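Local structure of KmHsv2 (Kluyveromyces marxianus, 3VU4) at residues Pro21-Gln31 / Val306-Ile314; Leu36-Ile44 / Ser55-Met66. The protein probably binds phosphoinositides at membranes and acts in protein transport, as a seven-bladed beta-propeller of the PROPPIN family related to Atg18. All blocks are in the same frame, centred on the assembly; numbering follows the deposited sequence.

Contact 1: Pro21-Gln31 / Val306-Ile314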
loop_
_atom_site.group_PDB
_atom_site.type_symbol
_atom_site.label_atom_id
_atom_site.label_comp_id
_atom_site.label_asym_id
_atom_site.label_seq_id
_atom_site.Cartn_x
_atom_site.Cartn_y
_atom_site.Cartn_z
ATOM N N PRO A 21 -4.735 21.665 -5.362
ATOM C CA PRO A 21 -3.878 20.550 -4.945
ATOM C C PRO A 21 -4.582 19.340 -4.365
ATOM O O PRO A 21 -5.584 19.463 -3.661
ATOM C CB PRO A 21 -2.944 21.185 -3.905
ATOM C CG PRO A 21 -3.137 22.663 -4.070
ATOM C CD PRO A 21 -4.576 22.791 -4.434
ATOM N N VAL A 22 -4.032 18.168 -4.657
ATOM C CA VAL A 22 -4.563 16.927 -4.127
ATOM C C VAL A 22 -4.201 16.940 -2.639
ATOM O O VAL A 22 -3.055 17.185 -2.277
ATOM C CB VAL A 22 -3.915 15.734 -4.841
ATOM C CG1 VAL A 22 -4.306 14.423 -4.173
ATOM C CG2 VAL A 22 -4.345 15.740 -6.283
ATOM N N THR A 23 -5.176 16.707 -1.771
ATOM C CA THR A 23 -4.905 16.726 -0.341
ATOM C C THR A 23 -4.741 15.318 0.228
ATOM O O THR A 23 -4.303 15.140 1.368
ATOM C CB THR A 23 -6.027 17.478 0.421
ATOM O OG1 THR A 23 -7.308 16.964 0.031
ATOM C CG2 THR A 23 -5.975 18.968 0.101
ATOM N N ASP A 24 -5.091 14.322 -0.579
ATOM C CA ASP A 24 -4.972 12.927 -0.184
ATOM C C ASP A 24 -5.460 12.063 -1.336
ATOM O O ASP A 24 -6.279 12.499 -2.149
ATOM C CB ASP A 24 -5.800 12.646 1.076
ATOM C CG ASP A 24 -5.428 11.327 1.743
ATOM O OD1 ASP A 24 -4.224 10.996 1.786
ATOM O OD2 ASP A 24 -6.334 10.631 2.243
ATOM N N TYR A 25 -4.933 10.847 -1.413
ATOM C CA TYR A 25 -5.305 9.906 -2.458
ATOM C C TYR A 25 -4.984 8.511 -1.945
ATOM O O TYR A 25 -4.061 8.334 -1.157
ATOM C CB TYR A 25 -4.541 10.198 -3.755
ATOM C CG TYR A 25 -3.033 10.115 -3.646
ATOM C CD1 TYR A 25 -2.325 10.951 -2.775
ATOM C CD2 TYR A 25 -2.308 9.204 -4.426
ATOM C CE1 TYR A 25 -0.929 10.881 -2.676
ATOM C CE2 TYR A 25 -0.913 9.126 -4.341
ATOM C CZ TYR A 25 -0.232 9.962 -3.463
ATOM O OH TYR A 25 1.137 9.875 -3.362
ATOM N N GLU A 26 -5.747 7.522 -2.389
ATOM C CA GLU A 26 -5.536 6.164 -1.923
ATOM C C GLU A 26 -6.278 5.189 -2.835
ATOM O O GLU A 26 -7.293 5.547 -3.433
ATOM C CB GLU A 26 -6.044 6.058 -0.481
ATOM C CG GLU A 26 -5.722 4.764 0.227
ATOM C CD GLU A 26 -4.239 4.480 0.247
ATOM O OE1 GLU A 26 -3.711 4.048 -0.803
ATOM O OE2 GLU A 26 -3.605 4.699 1.303
ATOM N N PHE A 27 -5.753 3.969 -2.953
ATOM C CA PHE A 27 -6.365 2.931 -3.782
ATOM C C PHE A 27 -7.409 2.175 -2.961
ATOM O O PHE A 27 -7.358 2.195 -1.732
ATOM C CB PHE A 27 -5.304 1.927 -4.237
ATOM C CG PHE A 27 -4.227 2.524 -5.072
ATOM C CD1 PHE A 27 -4.369 2.615 -6.452
ATOM C CD2 PHE A 27 -3.069 3.022 -4.476
ATOM C CE1 PHE A 27 -3.380 3.192 -7.227
ATOM C CE2 PHE A 27 -2.074 3.601 -5.245
ATOM C CZ PHE A 27 -2.231 3.688 -6.624
ATOM N N ASN A 28 -8.354 1.513 -3.626
ATOM C CA ASN A 28 -9.334 0.731 -2.880
ATOM C C ASN A 28 -8.667 -0.615 -2.582
ATOM O O ASN A 28 -7.648 -0.947 -3.187
ATOM C CB ASN A 28 -10.640 0.559 -3.668
ATOM C CG ASN A 28 -10.490 -0.316 -4.895
ATOM O OD1 ASN A 28 -9.381 -0.711 -5.284
ATOM N ND2 ASN A 28 -11.623 -0.620 -5.525
ATOM N N GLN A 29 -9.236 -1.380 -1.658
ATOM C CA GLN A 29 -8.669 -2.657 -1.225
ATOM C C GLN A 29 -8.098 -3.640 -2.259
ATOM O O GLN A 29 -7.194 -4.400 -1.932
ATOM C CB GLN A 29 -9.678 -3.381 -0.336
ATOM C CG GLN A 29 -10.161 -2.564 0.879
ATOM C CD GLN A 29 -10.978 -1.334 0.490
ATOM O OE1 GLN A 29 -11.656 -1.322 -0.536
ATOM N NE2 GLN A 29 -10.928 -0.304 1.320
ATOM N N ASP A 30 -8.598 -3.645 -3.491
ATOM C CA ASP A 30 -8.067 -4.563 -4.497
ATOM C C ASP A 30 -7.301 -3.829 -5.609
ATOM O O ASP A 30 -6.972 -4.414 -6.645
ATOM C CB ASP A 30 -9.200 -5.395 -5.107
ATOM C CG ASP A 30 -10.048 -4.604 -6.086
ATOM O OD1 ASP A 30 -10.454 -3.471 -5.744
ATOM O OD2 ASP A 30 -10.317 -5.114 -7.194
ATOM N N GLN A 31 -7.016 -2.549 -5.383
ATOM C CA GLN A 31 -6.289 -1.719 -6.345
ATOM C C GLN A 31 -6.884 -1.650 -7.740
ATOM O O GLN A 31 -6.152 -1.685 -8.726
ATOM C CB GLN A 31 -4.841 -2.175 -6.484
ATOM C CG GLN A 31 -3.940 -1.744 -5.372
ATOM C CD GLN A 31 -3.913 -2.729 -4.248
ATOM O OE1 GLN A 31 -3.196 -2.540 -3.266
ATOM N NE2 GLN A 31 -4.686 -3.801 -4.381
ATOM N N VAL A 306 8.165 17.348 -7.098
ATOM C CA VAL A 306 7.690 16.084 -6.544
ATOM C C VAL A 306 7.400 16.169 -5.064
ATOM O O VAL A 306 8.185 16.721 -4.301
ATOM C CB VAL A 306 8.711 14.932 -6.684
ATOM C CG1 VAL A 306 7.991 13.652 -7.049
ATOM C CG2 VAL A 306 9.779 15.277 -7.680
ATOM N N ARG A 307 6.267 15.605 -4.666
ATOM C CA ARG A 307 5.897 15.554 -3.262
ATOM C C ARG A 307 6.217 14.120 -2.856
ATOM O O ARG A 307 7.180 13.863 -2.123
ATOM C CB ARG A 307 4.407 15.838 -3.084
ATOM C CG ARG A 307 4.015 17.271 -3.403
ATOM C CD ARG A 307 2.520 17.463 -3.230
ATOM N NE ARG A 307 2.035 18.600 -4.008
ATOM C CZ ARG A 307 0.768 18.760 -4.383
ATOM N NH1 ARG A 307 -0.148 17.853 -4.047
ATOM N NH2 ARG A 307 0.419 19.819 -5.110
ATOM N N GLY A 308 5.420 13.189 -3.362
ATOM C CA GLY A 308 5.646 11.787 -3.076
ATOM C C GLY A 308 4.915 10.994 -4.133
ATOM O O GLY A 308 4.743 11.479 -5.252
ATOM N N CYS A 309 4.493 9.781 -3.799
ATOM C CA CYS A 309 3.740 8.967 -4.739
ATOM C C CYS A 309 3.261 7.710 -4.051
ATOM O O CYS A 309 3.638 7.436 -2.909
ATOM C CB CYS A 309 4.588 8.596 -5.970
ATOM S SG CYS A 309 6.003 7.481 -5.683
ATOM N N LYS A 310 2.409 6.967 -4.751
ATOM C CA LYS A 310 1.869 5.703 -4.259
ATOM C C LYS A 310 1.855 4.776 -5.447
ATOM O O LYS A 310 1.540 5.199 -6.559
ATOM C CB LYS A 310 0.450 5.875 -3.704
ATOM C CG LYS A 310 0.442 6.642 -2.406
ATOM C CD LYS A 310 -0.879 6.601 -1.673
ATOM C CE LYS A 310 -0.731 7.387 -0.374
ATOM N NZ LYS A 310 -1.977 7.459 0.427
ATOM N N ILE A 311 2.218 3.520 -5.225
ATOM C CA ILE A 311 2.241 2.564 -6.319
ATOM C C ILE A 311 1.262 1.431 -6.067
ATOM O O ILE A 311 0.795 1.227 -4.945
ATOM C CB ILE A 311 3.671 2.012 -6.535
ATOM C CG1 ILE A 311 4.107 1.147 -5.356
ATOM C CG2 ILE A 311 4.658 3.178 -6.646
ATOM C CD1 ILE A 311 5.580 0.779 -5.388
ATOM N N ALA A 312 0.931 0.707 -7.124
ATOM C CA ALA A 312 0.005 -0.406 -7.005
ATOM C C ALA A 312 0.146 -1.324 -8.205
ATOM O O ALA A 312 0.157 -0.870 -9.354
ATOM C CB ALA A 312 -1.425 0.108 -6.901
ATOM N N TRP A 313 0.285 -2.617 -7.939
ATOM C CA TRP A 313 0.392 -3.573 -9.032
ATOM C C TRP A 313 -1.019 -3.772 -9.545
ATOM O O TRP A 313 -1.974 -3.762 -8.773
ATOM C CB TRP A 313 0.966 -4.903 -8.552
ATOM C CG TRP A 313 2.412 -4.829 -8.165
ATOM C CD1 TRP A 313 2.928 -4.354 -6.993
ATOM C CD2 TRP A 313 3.529 -5.280 -8.940
ATOM N NE1 TRP A 313 4.295 -4.488 -6.987
ATOM C CE2 TRP A 313 4.689 -5.053 -8.169
ATOM C CE3 TRP A 313 3.661 -5.858 -10.208
ATOM C CZ2 TRP A 313 5.969 -5.386 -8.628
ATOM C CZ3 TRP A 313 4.932 -6.190 -10.663
ATOM C CH2 TRP A 313 6.070 -5.952 -9.873
ATOM N N ILE A 314 -1.159 -3.917 -10.853
ATOM C CA ILE A 314 -2.472 -4.112 -11.446
ATOM C C ILE A 314 -2.510 -5.472 -12.119
ATOM O O ILE A 314 -3.501 -5.841 -12.741
ATOM C CB ILE A 314 -2.794 -3.009 -12.481
ATOM C CG1 ILE A 314 -1.754 -3.003 -13.600
ATOM C CG2 ILE A 314 -2.827 -1.663 -11.796
ATOM C CD1 ILE A 314 -2.121 -2.099 -14.767
HETATM O O HOH W 1 -0.324 -3.575 -4.939
#
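The ammonium NZ of K310 is held by two groups of strand 24-27. K310 NZ donates to Y25 O at 2.8 Å, meeting that oxygen nearly along the C=O axis. It also makes a salt bridge to E26, with a weak hydrogen bond to OE2. K310 NZ lies over the face of the Y25 ring, 4.8 Å from the centroid, in a cation-pi contact. The K310 chain runs extended beyond CG, and its CD sits above the same face toward the rim. The Y25 ring gets there because its CG stands between the backbone N and the carbonyl carbon (chi1 60°). The other carboxylate oxygen of E26, OE1, accepts from the backbone N of F27 with its anti lone pair, so OE1 is held by the backbone while OE2 reaches K310 only weakly. D24 adds negative charge near K310, though its OD2 is bound by V64 N and R65.

Further along, A312 CB rests over the centre of the F27 ring, 3.6 Å from its centroid. Q31, which ends the type I turn N28-Q31, touches the same methyl with CG.

The strands 24-27 and 310-313 run nearly parallel, 14° apart, with axes 8.3 Å from each other. They are the first strands of two separate four-stranded sheets. Strand 33-37 pairs with the former and strand 318-323 with the latter, while strand 254-259 packs against I311 and W313.

Contact 2: Leu36-Ile44 / Ser55-Met66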
loop_
_atom_site.group_PDB
_atom_site.type_symbol
_atom_site.label_atom_id
_atom_site.label_comp_id
_atom_site.label_asym_id
_atom_site.label_seq_id
_atom_site.Cartn_x
_atom_site.Cartn_y
_atom_site.Cartn_z
ATOM N N LEU A 36 -9.434 10.206 -4.770
ATOM C CA LEU A 36 -8.579 11.350 -4.542
ATOM C C LEU A 36 -9.372 12.586 -4.123
ATOM O O LEU A 36 -10.526 12.757 -4.512
ATOM C CB LEU A 36 -7.762 11.554 -5.825
ATOM C CG LEU A 36 -7.429 12.841 -6.559
ATOM C CD1 LEU A 36 -6.587 12.445 -7.774
ATOM C CD2 LEU A 36 -8.690 13.563 -7.012
ATOM N N SER A 37 -8.757 13.427 -3.299
ATOM C CA SER A 37 -9.412 14.633 -2.823
ATOM C C SER A 37 -8.624 15.905 -3.134
ATOM O O SER A 37 -7.387 15.892 -3.209
ATOM C CB SER A 37 -9.644 14.544 -1.311
ATOM O OG SER A 37 -8.430 14.684 -0.597
ATOM N N THR A 38 -9.359 17.001 -3.311
ATOM C CA THR A 38 -8.775 18.306 -3.594
ATOM C C THR A 38 -9.392 19.285 -2.613
ATOM O O THR A 38 -10.093 18.885 -1.681
ATOM C CB THR A 38 -9.114 18.789 -5.007
ATOM O OG1 THR A 38 -10.526 19.015 -5.103
ATOM C CG2 THR A 38 -8.703 17.757 -6.042
ATOM N N LEU A 39 -9.137 20.570 -2.824
ATOM C CA LEU A 39 -9.684 21.600 -1.952
ATOM C C LEU A 39 -11.179 21.766 -2.219
ATOM O O LEU A 39 -11.932 22.234 -1.363
ATOM C CB LEU A 39 -8.976 22.930 -2.208
ATOM C CG LEU A 39 -7.465 22.939 -1.968
ATOM C CD1 LEU A 39 -6.912 24.356 -2.195
ATOM C CD2 LEU A 39 -7.168 22.467 -0.546
ATOM N N LYS A 40 -11.594 21.339 -3.407
ATOM C CA LYS A 40 -12.972 21.480 -3.841
ATOM C C LYS A 40 -13.809 20.210 -3.980
ATOM O O LYS A 40 -15.035 20.300 -4.054
ATOM C CB LYS A 40 -12.986 22.240 -5.170
ATOM C CG LYS A 40 -12.361 23.638 -5.095
ATOM C CD LYS A 40 -11.931 24.153 -6.468
ATOM C CE LYS A 40 -13.083 24.151 -7.461
ATOM N NZ LYS A 40 -12.641 24.631 -8.798
ATOM N N SER A 41 -13.182 19.036 -4.018
ATOM C CA SER A 41 -13.959 17.801 -4.169
ATOM C C SER A 41 -13.139 16.540 -3.986
ATOM O O SER A 41 -11.959 16.595 -3.646
ATOM C CB SER A 41 -14.559 17.737 -5.568
ATOM O OG SER A 41 -13.543 17.443 -6.516
ATOM N N PHE A 42 -13.792 15.399 -4.205
ATOM C CA PHE A 42 -13.125 14.111 -4.153
ATOM C C PHE A 42 -13.494 13.433 -5.465
ATOM O O PHE A 42 -14.608 13.584 -5.955
ATOM C CB PHE A 42 -13.524 13.295 -2.902
ATOM C CG PHE A 42 -14.861 12.590 -2.976
ATOM C CD1 PHE A 42 -15.048 11.480 -3.800
ATOM C CD2 PHE A 42 -15.905 12.977 -2.136
ATOM C CE1 PHE A 42 -16.256 10.761 -3.776
ATOM C CE2 PHE A 42 -17.112 12.263 -2.108
ATOM C CZ PHE A 42 -17.285 11.157 -2.928
ATOM N N GLU A 43 -12.535 12.732 -6.057
ATOM C CA GLU A 43 -12.738 12.072 -7.337
ATOM C C GLU A 43 -12.374 10.606 -7.202
ATOM O O GLU A 43 -11.563 10.240 -6.351
ATOM C CB GLU A 43 -11.833 12.711 -8.388
ATOM C CG GLU A 43 -11.754 14.230 -8.299
ATOM C CD GLU A 43 -12.955 14.913 -8.927
ATOM O OE1 GLU A 43 -13.120 16.141 -8.733
ATOM O OE2 GLU A 43 -13.725 14.217 -9.626
ATOM N N ILE A 44 -12.968 9.771 -8.046
ATOM C CA ILE A 44 -12.688 8.345 -8.029
ATOM C C ILE A 44 -12.424 7.892 -9.454
ATOM O O ILE A 44 -13.134 8.287 -10.377
ATOM C CB ILE A 44 -13.872 7.543 -7.458
ATOM C CG1 ILE A 44 -14.151 7.988 -6.021
ATOM C CG2 ILE A 44 -13.552 6.049 -7.483
ATOM C CD1 ILE A 44 -15.398 7.366 -5.423
ATOM N N SER A 55 -17.209 12.233 -9.606
ATOM C CA SER A 55 -16.798 13.509 -9.047
ATOM C C SER A 55 -17.834 13.887 -7.991
ATOM O O SER A 55 -18.997 13.495 -8.086
ATOM C CB SER A 55 -16.749 14.571 -10.139
ATOM O OG SER A 55 -16.294 15.804 -9.615
ATOM N N GLN A 56 -17.419 14.644 -6.985
ATOM C CA GLN A 56 -18.331 15.036 -5.919
ATOM C C GLN A 56 -17.786 16.243 -5.183
ATOM O O GLN A 56 -16.725 16.174 -4.565
ATOM C CB GLN A 56 -18.514 13.875 -4.938
ATOM C CG GLN A 56 -19.229 14.242 -3.650
ATOM C CD GLN A 56 -20.618 14.804 -3.882
ATOM O OE1 GLN A 56 -21.512 14.109 -4.376
ATOM N NE2 GLN A 56 -20.808 16.071 -3.528
ATOM N N GLU A 57 -18.509 17.352 -5.236
ATOM C CA GLU A 57 -18.042 18.544 -4.558
ATOM C C GLU A 57 -18.117 18.426 -3.055
ATOM O O GLU A 57 -19.044 17.838 -2.504
ATOM C CB GLU A 57 -18.818 19.765 -5.018
ATOM C CG GLU A 57 -18.462 20.185 -6.419
ATOM C CD GLU A 57 -19.160 21.457 -6.819
ATOM O OE1 GLU A 57 -18.957 21.910 -7.968
ATOM O OE2 GLU A 57 -19.916 22.003 -5.981
ATOM N N MET A 58 -17.112 18.996 -2.407
ATOM C CA MET A 58 -16.997 18.979 -0.964
ATOM C C MET A 58 -15.695 19.691 -0.650
ATOM O O MET A 58 -14.700 19.507 -1.354
ATOM C CB MET A 58 -16.945 17.540 -0.469
ATOM C CG MET A 58 -17.175 17.386 1.005
ATOM S SD MET A 58 -17.470 15.663 1.359
ATOM C CE MET A 58 -19.126 15.463 0.667
ATOM N N ARG A 59 -15.697 20.501 0.400
ATOM C CA ARG A 59 -14.502 21.245 0.766
ATOM C C ARG A 59 -13.920 20.755 2.079
ATOM O O ARG A 59 -14.584 20.034 2.822
ATOM C CB ARG A 59 -14.829 22.738 0.865
ATOM C CG ARG A 59 -15.346 23.358 -0.437
ATOM C CD ARG A 59 -15.487 24.876 -0.319
ATOM N NE ARG A 59 -14.231 25.533 0.060
ATOM C CZ ARG A 59 -13.140 25.600 -0.706
ATOM N NH1 ARG A 59 -13.128 25.054 -1.917
ATOM N NH2 ARG A 59 -12.049 26.218 -0.259
ATOM N N HIS A 60 -12.673 21.140 2.346
ATOM C CA HIS A 60 -11.986 20.761 3.576
ATOM C C HIS A 60 -11.523 19.305 3.615
ATOM O O HIS A 60 -10.992 18.848 4.630
ATOM C CB HIS A 60 -12.893 21.046 4.777
ATOM C CG HIS A 60 -13.320 22.476 4.870
ATOM N ND1 HIS A 60 -12.508 23.460 5.392
ATOM C CD2 HIS A 60 -14.428 23.105 4.411
ATOM C CE1 HIS A 60 -13.095 24.635 5.245
ATOM N NE2 HIS A 60 -14.259 24.446 4.652
ATOM N N LEU A 61 -11.724 18.577 2.520
ATOM C CA LEU A 61 -11.310 17.182 2.477
ATOM C C LEU A 61 -9.840 17.061 2.826
ATOM O O LEU A 61 -8.973 17.577 2.127
ATOM C CB LEU A 61 -11.581 16.580 1.106
ATOM C CG LEU A 61 -13.069 16.331 0.877
ATOM C CD1 LEU A 61 -13.268 15.639 -0.460
ATOM C CD2 LEU A 61 -13.618 15.474 2.003
ATOM N N SER A 62 -9.586 16.371 3.928
ATOM C CA SER A 62 -8.247 16.173 4.450
ATOM C C SER A 62 -7.740 14.739 4.239
ATOM O O SER A 62 -6.527 14.497 4.119
ATOM C CB SER A 62 -8.266 16.518 5.937
ATOM O OG SER A 62 -7.221 15.873 6.630
ATOM N N LYS A 63 -8.680 13.799 4.195
ATOM C CA LYS A 63 -8.367 12.393 4.025
ATOM C C LYS A 63 -9.563 11.704 3.369
ATOM O O LYS A 63 -10.715 12.031 3.658
ATOM C CB LYS A 63 -8.060 11.787 5.395
ATOM C CG LYS A 63 -7.726 10.308 5.397
ATOM C CD LYS A 63 -6.859 10.009 6.590
ATOM C CE LYS A 63 -5.548 10.761 6.445
ATOM N NZ LYS A 63 -4.753 10.783 7.690
ATOM N N VAL A 64 -9.296 10.751 2.487
ATOM C CA VAL A 64 -10.380 10.076 1.798
ATOM C C VAL A 64 -10.090 8.584 1.538
ATOM O O VAL A 64 -8.978 8.205 1.171
ATOM C CB VAL A 64 -10.686 10.830 0.469
ATOM C CG1 VAL A 64 -9.505 10.709 -0.498
ATOM C CG2 VAL A 64 -11.963 10.313 -0.149
ATOM N N ARG A 65 -11.103 7.746 1.749
ATOM C CA ARG A 65 -10.988 6.296 1.558
ATOM C C ARG A 65 -12.239 5.750 0.883
ATOM O O ARG A 65 -13.302 6.377 0.929
ATOM C CB ARG A 65 -10.840 5.589 2.909
ATOM C CG ARG A 65 -9.627 5.991 3.720
ATOM C CD ARG A 65 -8.367 5.366 3.175
ATOM N NE ARG A 65 -7.222 5.699 4.008
ATOM C CZ ARG A 65 -6.481 6.788 3.856
ATOM N NH1 ARG A 65 -6.760 7.650 2.884
ATOM N NH2 ARG A 65 -5.480 7.030 4.696
ATOM N N MET A 66 -12.122 4.588 0.251
ATOM C CA MET A 66 -13.292 3.987 -0.368
ATOM C C MET A 66 -13.391 2.504 -0.008
ATOM O O MET A 66 -12.394 1.874 0.355
ATOM C CB MET A 66 -13.283 4.201 -1.887
ATOM C CG MET A 66 -12.351 3.334 -2.694
ATOM S SD MET A 66 -12.367 3.863 -4.439
ATOM C CE MET A 66 -13.891 3.090 -5.033
#
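F42 lays one ring face against the aliphatic part of Q56. Q56 CB stands 3.7 Å from the ring centroid, toward the rim, and CG reaches ring atom CE2. The F42 ring takes the position between its backbone N and carbonyl carbon (chi1 79°), while Q56 CG is anti to its own N (chi1 169°). Q56 then bends at chi2. Its NE2 turns back to donate to E57 O at 2.7 Å, in the amide plane and on a carbonyl lone pair. L61 CD1 approaches the F42 ring edge and packs on F42 CB at 3.4 Å. L61 CB and V64 CG1 both meet S37 CB, whose hydroxyl is bonded to T23. The I44 and M66 side chains cross at a slant, with I44 CG2 3.9 Å from M66 CE.

On the other face of the hairpin, E43 is bent at chi2, bringing its carboxylate back to S55. S55 OG lies 3.0 Å from E43 OE2, a weak bond whose proton could also go to OE1. S41 OG gives E43 OE1 a shorter bond, 2.6 Å, from above the carboxylate plane. H52 adds a weak bond to OE2.

At the end of the hairpin, M58 N donates to K40 O in an almost straight bond (177°). T38 OG1 accepts from the backbone N of K40 and S41, forming an ST turn and an ST motif. K40 and R59 lie side by side, with K40 CG at the guanidinium edge. Apolar contacts thus tie this sheet to L61 of the linking loop and to strand 63-66 of the next, while hydroxyl donors around the E43 carboxylate would probably stabilise its negative charge.

Contact 1 and contact 2 share one four-stranded sheet, and their centres are about 14 Å apart. Strand 24-27 serves contact 1; strands 33-37, 41-47 and 50-57 follow it in the chain and across the sheet. Contact 2 includes the outer strand 50-57 and leads into strand 63-66, the first of the next sheet. Contact 1 faces the other way round the ring, to strand 310-313 of the last sheet, so the chain's early and late parts meet there. T23 bridges the contacts: its OG1 lies 2.6 Å from S37 OG and 2.7 Å from L61 O, both probable hydrogen bonds. Together they join the first propeller blade to both its neighbours.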